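Local coordinates for protein putative glutathione S-transferase (Sinorhizobium meliloti, PDB 4MDC) that probably acts as a glutathione transferase, joining glutathione to electrophilic substrates, and forms a homodimer, at residues P24-H29 with T71-V76; F37-L42 with R231-E236; H29-A34 with I200-Y205; Q55-R60 with R140-Q145. All coordinates share one frame; numbering follows the deposited sequence.

Contact 1 (P24-H29 with T71-V76); sequences PTLYHH and TLPVYV
Pro24 and Tyr75 meet on the tight face of this strand pair, with Pro24 CG 3.2 Å from Tyr75 OH. CG of Tyr75 lies anti to the backbone N (chi1 -178°), which tilts the ring toward the proline. Leu26 fills the neighbouring place. Its CD1 sits at the edge of the Tyr75 ring and packs against Pro73 CB at 3.8 Å. Helix 33-44 closes this face, where Val38 and Arg39 touch Leu26. A serine in place of Tyr75 would probably open a gap beside Pro24 and Leu26 CD1.

Strands 25-28 and 74-76 run antiparallel at the centre of the thioredoxin-like domain of the glutathione transferases. Pro73 follows a cis peptide bond, the cis-proline that marks this fold. Two pairs of backbone hydrogen bonds join the strands. Thr25 and Val76 exchange one pair, with Val76 N 2.9 Å from Thr25 O. Tyr27 and Val74 exchange the other, with Tyr27 N 2.9 Å from Val74 O.

The other face is looser. Thr25, Tyr27 and Val76 remain partly exposed there. Tyr27 brings CE1 to 4.0 Å from Val76 CG2, which meets the ring edge. Phe63 and Leu66 of helix 61-66 also touch Tyr27.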
# COMPACT_ATOMS: atom_id res chain seq x y z
N PRO B 24 -11.92 -15.45 -15.03
CA PRO B 24 -11.62 -14.06 -14.81
C PRO B 24 -10.58 -13.49 -15.74
O PRO B 24 -9.93 -14.23 -16.50
CB PRO B 24 -11.12 -14.04 -13.35
CG PRO B 24 -10.41 -15.33 -13.22
CD PRO B 24 -11.23 -16.31 -14.06
N THR B 25 -10.53 -12.17 -15.76
CA THR B 25 -9.52 -11.44 -16.51
C THR B 25 -8.62 -10.75 -15.54
O THR B 25 -9.10 -10.15 -14.54
CB THR B 25 -10.20 -10.40 -17.44
OG1 THR B 25 -11.06 -11.11 -18.35
CG2 THR B 25 -9.20 -9.60 -18.27
N LEU B 26 -7.32 -10.78 -15.81
CA LEU B 26 -6.35 -10.00 -15.10
C LEU B 26 -5.67 -8.98 -16.03
O LEU B 26 -5.00 -9.38 -16.95
CB LEU B 26 -5.32 -10.89 -14.44
CG LEU B 26 -4.33 -10.15 -13.54
CD1 LEU B 26 -5.03 -9.85 -12.21
CD2 LEU B 26 -3.08 -10.98 -13.26
N TYR B 27 -5.88 -7.70 -15.79
CA TYR B 27 -5.19 -6.61 -16.45
C TYR B 27 -3.85 -6.47 -15.76
O TYR B 27 -3.80 -6.32 -14.56
CB TYR B 27 -6.02 -5.30 -16.37
CG TYR B 27 -7.33 -5.45 -17.11
CD1 TYR B 27 -8.44 -5.97 -16.52
CD2 TYR B 27 -7.40 -5.18 -18.48
CE1 TYR B 27 -9.62 -6.16 -17.21
CE2 TYR B 27 -8.59 -5.33 -19.16
CZ TYR B 27 -9.67 -5.85 -18.54
OH TYR B 27 -10.84 -6.03 -19.22
N HIS B 28 -2.77 -6.53 -16.51
CA HIS B 28 -1.46 -6.66 -15.91
C HIS B 28 -0.39 -6.10 -16.86
O HIS B 28 -0.67 -5.78 -18.01
CB HIS B 28 -1.17 -8.13 -15.65
CG HIS B 28 -0.74 -8.86 -16.88
ND1 HIS B 28 0.55 -9.28 -17.07
CD2 HIS B 28 -1.39 -9.12 -18.05
CE1 HIS B 28 0.67 -9.82 -18.26
NE2 HIS B 28 -0.50 -9.73 -18.88
N HIS B 29 0.83 -6.04 -16.36
CA HIS B 29 2.00 -5.83 -17.17
C HIS B 29 3.10 -6.78 -16.71
O HIS B 29 3.33 -6.99 -15.53
CB HIS B 29 2.51 -4.37 -17.11
CG HIS B 29 3.51 -4.06 -18.20
ND1 HIS B 29 4.85 -4.40 -18.11
CD2 HIS B 29 3.35 -3.51 -19.43
CE1 HIS B 29 5.48 -4.06 -19.24
NE2 HIS B 29 4.59 -3.51 -20.05
N THR B 71 -3.63 1.88 -11.32
CA THR B 71 -2.69 0.92 -10.76
C THR B 71 -2.90 -0.48 -11.45
O THR B 71 -3.98 -0.75 -12.03
CB THR B 71 -2.89 0.75 -9.25
OG1 THR B 71 -4.26 0.54 -8.94
CG2 THR B 71 -2.41 2.00 -8.49
N LEU B 72 -1.89 -1.34 -11.33
CA LEU B 72 -1.97 -2.73 -11.75
C LEU B 72 -1.63 -3.70 -10.60
O LEU B 72 -0.87 -3.38 -9.71
CB LEU B 72 -1.00 -2.97 -12.93
CG LEU B 72 -1.34 -2.24 -14.22
CD1 LEU B 72 -0.16 -2.39 -15.17
CD2 LEU B 72 -2.61 -2.77 -14.85
N PRO B 73 -2.13 -4.92 -10.65
CA PRO B 73 -3.03 -5.41 -11.64
C PRO B 73 -4.48 -5.09 -11.27
O PRO B 73 -4.73 -4.56 -10.20
CB PRO B 73 -2.81 -6.89 -11.57
CG PRO B 73 -2.51 -7.18 -10.17
CD PRO B 73 -1.79 -5.98 -9.68
N VAL B 74 -5.39 -5.41 -12.18
CA VAL B 74 -6.82 -5.31 -11.88
C VAL B 74 -7.43 -6.66 -12.22
O VAL B 74 -7.26 -7.16 -13.33
CB VAL B 74 -7.50 -4.22 -12.71
CG1 VAL B 74 -8.99 -4.19 -12.44
CG2 VAL B 74 -6.86 -2.87 -12.42
N TYR B 75 -8.20 -7.22 -11.27
CA TYR B 75 -8.80 -8.54 -11.45
C TYR B 75 -10.29 -8.37 -11.59
O TYR B 75 -10.91 -7.72 -10.78
CB TYR B 75 -8.49 -9.40 -10.24
CG TYR B 75 -8.96 -10.81 -10.23
CD1 TYR B 75 -8.33 -11.81 -10.96
CD2 TYR B 75 -10.04 -11.19 -9.47
CE1 TYR B 75 -8.77 -13.13 -10.91
CE2 TYR B 75 -10.46 -12.50 -9.42
CZ TYR B 75 -9.82 -13.45 -10.12
OH TYR B 75 -10.28 -14.76 -10.06
N VAL B 76 -10.86 -8.93 -12.65
CA VAL B 76 -12.28 -8.82 -12.86
C VAL B 76 -12.81 -10.20 -13.09
O VAL B 76 -12.63 -10.79 -14.17
CB VAL B 76 -12.67 -7.95 -14.05
CG1 VAL B 76 -14.19 -7.75 -14.08
CG2 VAL B 76 -11.99 -6.60 -13.98

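Contact 2 (F37-L42 with R231-E236); sequences FVRLIL and RPLLAE
Arg39 loses the most surface in this contact, and it reaches across to Glu236 just past the end of helix 231-235. Its chain bends at chi3 (70°) and presents NH1 and NH2 end-on to the carboxylate. NH1 bonds to both oxygens, and its bond to Glu236 OE1 is 3.0 Å long. NH2 adds a further bond, 2.9 Å to Glu236 OE2, so that oxygen takes two donors. The fit is not flat. The guanidinium and carboxylate planes stand 50° apart, and NH2 meets OE2 from above the carboxylate plane. The straightest of the three bonds is NH1 to OE1.

Leu233 is the second main residue. Its CD2 lies over the centre of one guanidinium face, 3.6 Å from Arg39 CZ. Its other methyl, CD1, turns to Leu40 and stands 3.7 Å from Leu40 CD2. The leucine chains cross at about a right angle. One leucine thus covers a charged plane with one branch and joins an apolar patch with the other.

The contact ties helix 33-44 of the N-terminal domain to a late helix of the C-terminal domain. Arg36 also forms a salt bridge to Glu236 OE1. With two arginines on one carboxylate, Glu236 is likely to stay ionised, and the charged pair, with Leu233 packed over it, probably adds to the hold between the domains.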
# COMPACT_ATOMS: atom_id res chain seq x y z
N PHE B 37 2.87 -11.15 -8.83
CA PHE B 37 2.49 -11.71 -7.54
C PHE B 37 1.08 -12.33 -7.62
O PHE B 37 0.89 -13.46 -7.16
CB PHE B 37 2.53 -10.58 -6.52
CG PHE B 37 1.85 -10.87 -5.21
CD1 PHE B 37 2.38 -11.80 -4.29
CD2 PHE B 37 0.72 -10.20 -4.87
CE1 PHE B 37 1.77 -12.00 -3.05
CE2 PHE B 37 0.12 -10.39 -3.62
CZ PHE B 37 0.64 -11.31 -2.71
N VAL B 38 0.15 -11.58 -8.17
CA VAL B 38 -1.20 -12.10 -8.37
C VAL B 38 -1.26 -13.30 -9.30
O VAL B 38 -1.91 -14.28 -9.02
CB VAL B 38 -2.14 -10.98 -8.83
CG1 VAL B 38 -3.51 -11.54 -9.19
CG2 VAL B 38 -2.31 -10.00 -7.68
N ARG B 39 -0.51 -13.24 -10.39
CA ARG B 39 -0.44 -14.39 -11.25
C ARG B 39 0.03 -15.65 -10.53
O ARG B 39 -0.46 -16.76 -10.80
CB ARG B 39 0.45 -14.11 -12.47
CG ARG B 39 -0.21 -13.19 -13.47
CD ARG B 39 0.82 -12.63 -14.45
NE ARG B 39 1.33 -13.65 -15.35
CZ ARG B 39 2.31 -13.43 -16.22
NH1 ARG B 39 2.97 -12.26 -16.23
NH2 ARG B 39 2.70 -14.42 -17.04
N LEU B 40 1.04 -15.50 -9.68
CA LEU B 40 1.57 -16.61 -8.94
C LEU B 40 0.54 -17.21 -8.01
O LEU B 40 0.44 -18.46 -7.92
CB LEU B 40 2.83 -16.23 -8.17
CG LEU B 40 4.10 -15.95 -8.98
CD1 LEU B 40 5.18 -15.34 -8.09
CD2 LEU B 40 4.61 -17.21 -9.65
N ILE B 41 -0.21 -16.35 -7.33
CA ILE B 41 -1.29 -16.86 -6.50
C ILE B 41 -2.33 -17.66 -7.29
O ILE B 41 -2.70 -18.79 -6.92
CB ILE B 41 -2.02 -15.75 -5.72
CG1 ILE B 41 -1.03 -14.98 -4.84
CG2 ILE B 41 -3.13 -16.38 -4.93
CD1 ILE B 41 -1.62 -13.67 -4.37
N LEU B 42 -2.75 -17.08 -8.41
CA LEU B 42 -3.74 -17.72 -9.29
C LEU B 42 -3.22 -19.08 -9.79
O LEU B 42 -3.97 -20.05 -9.71
CB LEU B 42 -4.13 -16.79 -10.42
CG LEU B 42 -4.90 -15.52 -10.07
CD1 LEU B 42 -4.89 -14.51 -11.22
CD2 LEU B 42 -6.34 -15.88 -9.72
N ARG B 231 6.58 -21.06 -14.14
CA ARG B 231 6.90 -21.40 -15.55
C ARG B 231 6.41 -20.32 -16.54
O ARG B 231 7.17 -19.91 -17.41
CB ARG B 231 6.36 -22.76 -15.92
CG ARG B 231 7.21 -23.89 -15.38
CD ARG B 231 6.62 -25.27 -15.63
NE ARG B 231 7.39 -26.21 -14.82
CZ ARG B 231 6.94 -27.36 -14.34
NH1 ARG B 231 5.69 -27.74 -14.57
NH2 ARG B 231 7.74 -28.12 -13.60
N PRO B 232 5.16 -19.85 -16.42
CA PRO B 232 4.75 -18.76 -17.31
C PRO B 232 5.57 -17.46 -17.18
O PRO B 232 5.78 -16.76 -18.17
CB PRO B 232 3.29 -18.53 -16.98
CG PRO B 232 2.86 -19.73 -16.15
CD PRO B 232 4.10 -20.20 -15.45
N LEU B 233 6.06 -17.14 -15.98
CA LEU B 233 6.91 -15.99 -15.81
C LEU B 233 8.26 -16.15 -16.53
O LEU B 233 8.76 -15.19 -17.10
CB LEU B 233 7.16 -15.68 -14.33
CG LEU B 233 5.93 -15.46 -13.46
CD1 LEU B 233 6.33 -15.00 -12.05
CD2 LEU B 233 4.99 -14.45 -14.10
N LEU B 234 8.84 -17.34 -16.45
CA LEU B 234 10.16 -17.56 -17.06
C LEU B 234 10.05 -17.66 -18.60
O LEU B 234 11.04 -17.38 -19.26
CB LEU B 234 10.81 -18.81 -16.52
CG LEU B 234 11.08 -18.80 -14.99
CD1 LEU B 234 11.81 -20.07 -14.65
CD2 LEU B 234 11.86 -17.60 -14.52
N ALA B 235 8.86 -18.01 -19.09
CA ALA B 235 8.63 -18.15 -20.55
C ALA B 235 8.30 -16.80 -21.19
O ALA B 235 8.53 -16.59 -22.35
CB ALA B 235 7.52 -19.14 -20.83
N GLU B 236 7.84 -15.88 -20.34
CA GLU B 236 7.32 -14.58 -20.73
C GLU B 236 8.43 -13.70 -21.32
O GLU B 236 9.55 -13.70 -20.82
CB GLU B 236 6.85 -13.84 -19.46
CG GLU B 236 6.05 -12.65 -19.75
CD GLU B 236 5.12 -12.35 -18.63
OE1 GLU B 236 5.60 -11.87 -17.56
OE2 GLU B 236 3.94 -12.61 -18.89

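Contact 3 (H29-A34 with I200-Y205); sequences HPMSPA and ISVLDY
Val202 packs against Met31 and Pro33, where the turn before helix 33-44 of the N-terminal domain meets helix 191-205 of the C-terminal domain. This apolar group centres on the valine. CG1 of Val202 lies 4.0 Å from the selenium, SE, of Met31, which is a selenomethionine here. The same methyl touches the backbone, 3.7 Å from Met31 O. The other branch, CG2, meets Pro33 CG at 3.9 Å.

The second group is the Met-aromatic contact with Tyr205. The Met31 chain bends at chi2 (-78°) and again at chi3, which brings CE over one face of the ring. CE is 4.1 Å from the Tyr205 ring centroid in a CH-pi contact, displaced toward the rim near CG. SE approaches the same ring obliquely, 4.6 Å from its centroid.

Polar bonds form the third group. Between the two segments themselves there are none. His29 to Ser32 make a type I turn, closed by Ser32 N to His29 O at 3.0 Å. His29 ND1 accepts Met31 N at 3.0 Å, which steadies the backbone carrying the selenomethionine. Tyr205 OH bonds to Val241 O and Val238 N. Ser201 OG bonds to Arg36 NH1, a polar link between the two helices. The two segments are thus joined by dispersion and a CH-pi contact, so their own attachment probably rests on shape.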
# COMPACT_ATOMS: atom_id res chain seq x y z
N HIS B 29 0.83 -6.04 -16.36
CA HIS B 29 2.00 -5.83 -17.17
C HIS B 29 3.10 -6.78 -16.71
O HIS B 29 3.33 -6.99 -15.53
CB HIS B 29 2.51 -4.37 -17.11
CG HIS B 29 3.51 -4.06 -18.20
ND1 HIS B 29 4.85 -4.40 -18.11
CD2 HIS B 29 3.35 -3.51 -19.43
CE1 HIS B 29 5.48 -4.06 -19.24
NE2 HIS B 29 4.59 -3.51 -20.05
N PRO B 30 3.87 -7.34 -17.65
CA PRO B 30 4.89 -8.29 -17.27
C PRO B 30 5.93 -7.73 -16.29
O PRO B 30 6.52 -8.51 -15.54
CB PRO B 30 5.56 -8.59 -18.64
CG PRO B 30 4.50 -8.34 -19.64
CD PRO B 30 3.59 -7.31 -19.11
N MSE B 31 6.22 -6.42 -16.37
CA MSE B 31 7.27 -5.78 -15.61
C MSE B 31 6.72 -5.13 -14.34
O MSE B 31 7.39 -4.32 -13.71
CB MSE B 31 8.09 -4.79 -16.41
CG MSE B 31 8.80 -5.53 -17.57
SE MSE B 31 10.39 -6.50 -16.90
CE MSE B 31 9.71 -8.36 -16.72
N SER B 32 5.50 -5.52 -14.00
CA SER B 32 4.85 -5.15 -12.73
C SER B 32 4.98 -6.27 -11.68
O SER B 32 4.34 -7.34 -11.83
CB SER B 32 3.39 -4.82 -12.99
OG SER B 32 2.54 -4.88 -11.83
N PRO B 33 5.74 -6.04 -10.58
CA PRO B 33 5.83 -7.07 -9.56
C PRO B 33 4.46 -7.43 -8.92
O PRO B 33 4.18 -8.61 -8.70
CB PRO B 33 6.75 -6.44 -8.53
CG PRO B 33 7.69 -5.65 -9.39
CD PRO B 33 6.74 -4.98 -10.35
N ALA B 34 3.62 -6.46 -8.72
CA ALA B 34 2.30 -6.69 -8.14
C ALA B 34 1.47 -7.62 -9.07
O ALA B 34 0.75 -8.49 -8.60
CB ALA B 34 1.57 -5.37 -7.85
N ILE B 200 11.80 -9.76 -7.42
CA ILE B 200 13.13 -10.18 -7.87
C ILE B 200 13.11 -10.61 -9.34
O ILE B 200 14.10 -10.32 -10.05
CB ILE B 200 13.65 -11.38 -7.04
CG1 ILE B 200 14.01 -10.91 -5.64
CG2 ILE B 200 14.81 -12.09 -7.69
CD1 ILE B 200 14.88 -9.76 -5.53
N SER B 201 12.06 -11.28 -9.78
CA SER B 201 12.00 -11.79 -11.16
C SER B 201 12.02 -10.67 -12.17
O SER B 201 12.62 -10.80 -13.30
CB SER B 201 10.80 -12.71 -11.39
OG SER B 201 9.57 -12.01 -11.47
N VAL B 202 11.43 -9.52 -11.83
CA VAL B 202 11.44 -8.35 -12.73
C VAL B 202 12.87 -7.77 -12.85
O VAL B 202 13.37 -7.48 -13.96
CB VAL B 202 10.43 -7.29 -12.25
CG1 VAL B 202 10.57 -5.97 -12.97
CG2 VAL B 202 9.00 -7.82 -12.40
N LEU B 203 13.48 -7.54 -11.68
CA LEU B 203 14.83 -7.04 -11.63
C LEU B 203 15.78 -8.00 -12.34
O LEU B 203 16.71 -7.55 -13.02
CB LEU B 203 15.26 -6.75 -10.21
CG LEU B 203 14.43 -5.60 -9.61
CD1 LEU B 203 14.68 -5.47 -8.11
CD2 LEU B 203 14.73 -4.30 -10.29
N ASP B 204 15.57 -9.31 -12.14
CA ASP B 204 16.47 -10.31 -12.73
C ASP B 204 16.30 -10.36 -14.21
O ASP B 204 17.33 -10.47 -14.94
CB ASP B 204 16.23 -11.68 -12.10
CG ASP B 204 17.40 -12.66 -12.36
OD1 ASP B 204 18.58 -12.27 -12.20
OD2 ASP B 204 17.06 -13.80 -12.75
N TYR B 205 15.08 -10.23 -14.73
CA TYR B 205 14.85 -10.13 -16.20
C TYR B 205 15.75 -9.03 -16.78
O TYR B 205 16.39 -9.18 -17.86
CB TYR B 205 13.42 -9.74 -16.46
CG TYR B 205 13.02 -9.76 -17.92
CD1 TYR B 205 13.37 -8.73 -18.78
CD2 TYR B 205 12.26 -10.83 -18.42
CE1 TYR B 205 12.95 -8.77 -20.13
CE2 TYR B 205 11.87 -10.89 -19.76
CZ TYR B 205 12.25 -9.87 -20.60
OH TYR B 205 11.85 -9.91 -21.91

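Contact 4 (Q55-R60 with R140-Q145); sequences QPWENR and RIFKLQ
Trp57 and Phe142 touch first, with Trp57 CD1 over one face of the phenylalanine ring and 3.3 Å from Phe142 CG. The two rings are neither stacked nor edge-to-face. Their planes stand 47° apart, with the indole five-membered ring centred 4.8 Å from the Phe142 ring. Pro56 meets the far end of the same side chain, where its CG lies 3.4 Å from Phe142 CZ. The amides of Gln55 and Gln145 also come close, turned 65° apart. They meet oxygen to oxygen, with Gln55 OE1 3.5 Å from Gln145 OE1, and no bond forms between them.

The next shell sets these groups in place. Gln55 to Glu58 form a type I turn, closed by Glu58 N to Gln55 O at 3.0 Å. Trp57 CG sits between the backbone N and the carbonyl carbon (chi1 58°), which folds the indole back over its own turn, against Gln55 CB and Glu58 CB. Gln55 NE2 is held by Glu53, and Gln145 NE2 bonds weakly to Arg239 O. His29 meets the Phe142 ring edge-to-face.

With an alanine at Phe142, a gap would probably open beside Trp57 CD1 and Pro56, and His29 would lose its edge-to-face partner. This near-surface contact joins a loop of the N-terminal domain to helix 111-145 of the C-terminal domain. Without a hydrogen bond between the segments, its hold probably depends on shape fit.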
# COMPACT_ATOMS: atom_id res chain seq x y z
N GLN B 55 -0.56 -0.81 -20.43
CA GLN B 55 0.68 -0.04 -20.16
C GLN B 55 0.48 0.85 -18.89
O GLN B 55 -0.36 1.73 -18.91
CB GLN B 55 1.02 0.75 -21.42
CG GLN B 55 1.20 -0.17 -22.67
CD GLN B 55 2.16 -1.38 -22.44
OE1 GLN B 55 3.28 -1.19 -21.94
NE2 GLN B 55 1.73 -2.62 -22.79
N PRO B 56 1.24 0.60 -17.78
CA PRO B 56 1.02 1.35 -16.50
C PRO B 56 1.13 2.89 -16.68
O PRO B 56 0.43 3.64 -16.00
CB PRO B 56 2.16 0.86 -15.57
CG PRO B 56 2.55 -0.46 -16.12
CD PRO B 56 2.35 -0.36 -17.63
N TRP B 57 1.98 3.30 -17.63
CA TRP B 57 2.14 4.72 -18.02
C TRP B 57 1.11 5.35 -18.98
O TRP B 57 1.07 6.57 -19.10
CB TRP B 57 3.53 4.89 -18.65
CG TRP B 57 3.73 3.99 -19.88
CD1 TRP B 57 4.23 2.69 -19.90
CD2 TRP B 57 3.39 4.30 -21.21
NE1 TRP B 57 4.22 2.20 -21.18
CE2 TRP B 57 3.71 3.16 -22.01
CE3 TRP B 57 2.85 5.42 -21.83
CZ2 TRP B 57 3.49 3.13 -23.38
CZ3 TRP B 57 2.63 5.38 -23.21
CH2 TRP B 57 2.96 4.23 -23.97
N GLU B 58 0.35 4.57 -19.74
CA GLU B 58 -0.35 5.15 -20.93
C GLU B 58 -1.60 5.99 -20.71
O GLU B 58 -2.04 6.72 -21.63
CB GLU B 58 -0.76 4.03 -21.90
CG GLU B 58 -1.36 4.47 -23.24
CD GLU B 58 -1.59 3.33 -24.21
OE1 GLU B 58 -1.43 2.15 -23.84
OE2 GLU B 58 -1.94 3.60 -25.37
N ASN B 59 -2.22 5.84 -19.55
CA ASN B 59 -3.45 6.59 -19.24
C ASN B 59 -4.58 6.46 -20.26
O ASN B 59 -5.17 7.45 -20.69
CB ASN B 59 -3.15 8.08 -19.07
CG ASN B 59 -2.10 8.34 -18.02
OD1 ASN B 59 -1.21 9.17 -18.25
ND2 ASN B 59 -2.17 7.66 -16.87
N ARG B 60 -4.88 5.26 -20.71
CA ARG B 60 -5.94 5.17 -21.69
C ARG B 60 -7.30 5.28 -21.00
O ARG B 60 -7.51 4.73 -19.92
CB ARG B 60 -5.81 3.89 -22.49
CG ARG B 60 -6.59 3.92 -23.79
CD ARG B 60 -6.34 2.71 -24.70
NE ARG B 60 -6.95 1.50 -24.15
CZ ARG B 60 -6.34 0.61 -23.38
NH1 ARG B 60 -5.04 0.75 -23.11
NH2 ARG B 60 -7.01 -0.43 -22.87
N ARG B 140 13.99 2.15 -17.88
CA ARG B 140 14.48 1.12 -18.81
C ARG B 140 13.46 0.52 -19.76
O ARG B 140 13.82 0.04 -20.82
CB ARG B 140 15.14 0.01 -18.02
CG ARG B 140 16.33 0.59 -17.31
CD ARG B 140 17.42 -0.42 -17.01
NE ARG B 140 17.79 -1.16 -18.23
CZ ARG B 140 18.22 -2.42 -18.25
NH1 ARG B 140 18.45 -3.08 -17.15
NH2 ARG B 140 18.46 -3.01 -19.42
N ILE B 141 12.22 0.47 -19.37
CA ILE B 141 11.19 -0.19 -20.19
C ILE B 141 10.37 0.99 -20.82
O ILE B 141 10.40 1.29 -22.05
CB ILE B 141 10.34 -1.20 -19.33
CG1 ILE B 141 11.22 -2.35 -18.71
CG2 ILE B 141 9.18 -1.82 -20.10
CD1 ILE B 141 11.82 -3.27 -19.71
N PHE B 142 9.67 1.69 -19.94
CA PHE B 142 8.55 2.51 -20.39
C PHE B 142 8.96 3.75 -21.19
O PHE B 142 8.29 4.11 -22.18
CB PHE B 142 7.64 2.89 -19.23
CG PHE B 142 7.03 1.73 -18.50
CD1 PHE B 142 6.89 0.48 -19.07
CD2 PHE B 142 6.52 1.94 -17.22
CE1 PHE B 142 6.32 -0.56 -18.34
CE2 PHE B 142 5.93 0.92 -16.49
CZ PHE B 142 5.84 -0.35 -17.06
N LYS B 143 10.05 4.40 -20.80
CA LYS B 143 10.55 5.59 -21.53
C LYS B 143 11.07 5.32 -22.95
O LYS B 143 11.28 6.26 -23.74
CB LYS B 143 11.70 6.24 -20.74
CG LYS B 143 11.29 7.20 -19.61
CD LYS B 143 11.60 8.63 -19.97
CE LYS B 143 11.66 9.53 -18.74
NZ LYS B 143 13.08 9.75 -18.37
N LEU B 144 11.31 4.04 -23.26
CA LEU B 144 11.64 3.62 -24.63
C LEU B 144 10.38 3.47 -25.45
O LEU B 144 10.31 3.90 -26.60
CB LEU B 144 12.37 2.27 -24.64
CG LEU B 144 13.89 2.21 -24.49
CD1 LEU B 144 14.34 0.77 -24.73
CD2 LEU B 144 14.61 3.17 -25.43
N GLN B 145 9.40 2.81 -24.86
CA GLN B 145 8.15 2.54 -25.52
C GLN B 145 7.29 3.82 -25.72
O GLN B 145 6.49 3.89 -26.63
CB GLN B 145 7.39 1.44 -24.76
CG GLN B 145 8.18 0.13 -24.66
CD GLN B 145 7.53 -0.95 -23.80
OE1 GLN B 145 6.55 -0.70 -23.09
NE2 GLN B 145 8.08 -2.17 -23.86

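How the contacts relate
His29 belongs to both contact 1 and contact 3, and it leads from strand 25-28 into the turn before helix 33-44. Contact 1 meets contact 2 where Tyr75 CE1 lies 3.9 Å from Leu42 CD2. Contacts 2 and 3 are neighbours on the domain boundary, their centres about 10 Å apart, and Glu236 OE1 comes 3.5 Å from Pro30 CB. Contact 4 touches contact 1 through Leu72 CD1 and Pro56 CG, 3.5 Å apart. It also reaches contact 3, where Met31 CG lies 4.2 Å from Ile141 CG1, but its centre is about 21 Å from that of contact 2. In glutathione transferases, the cis-proline loop and the start of this first helix border the glutathione site. Contacts 1 and 3 are therefore probably beside it here.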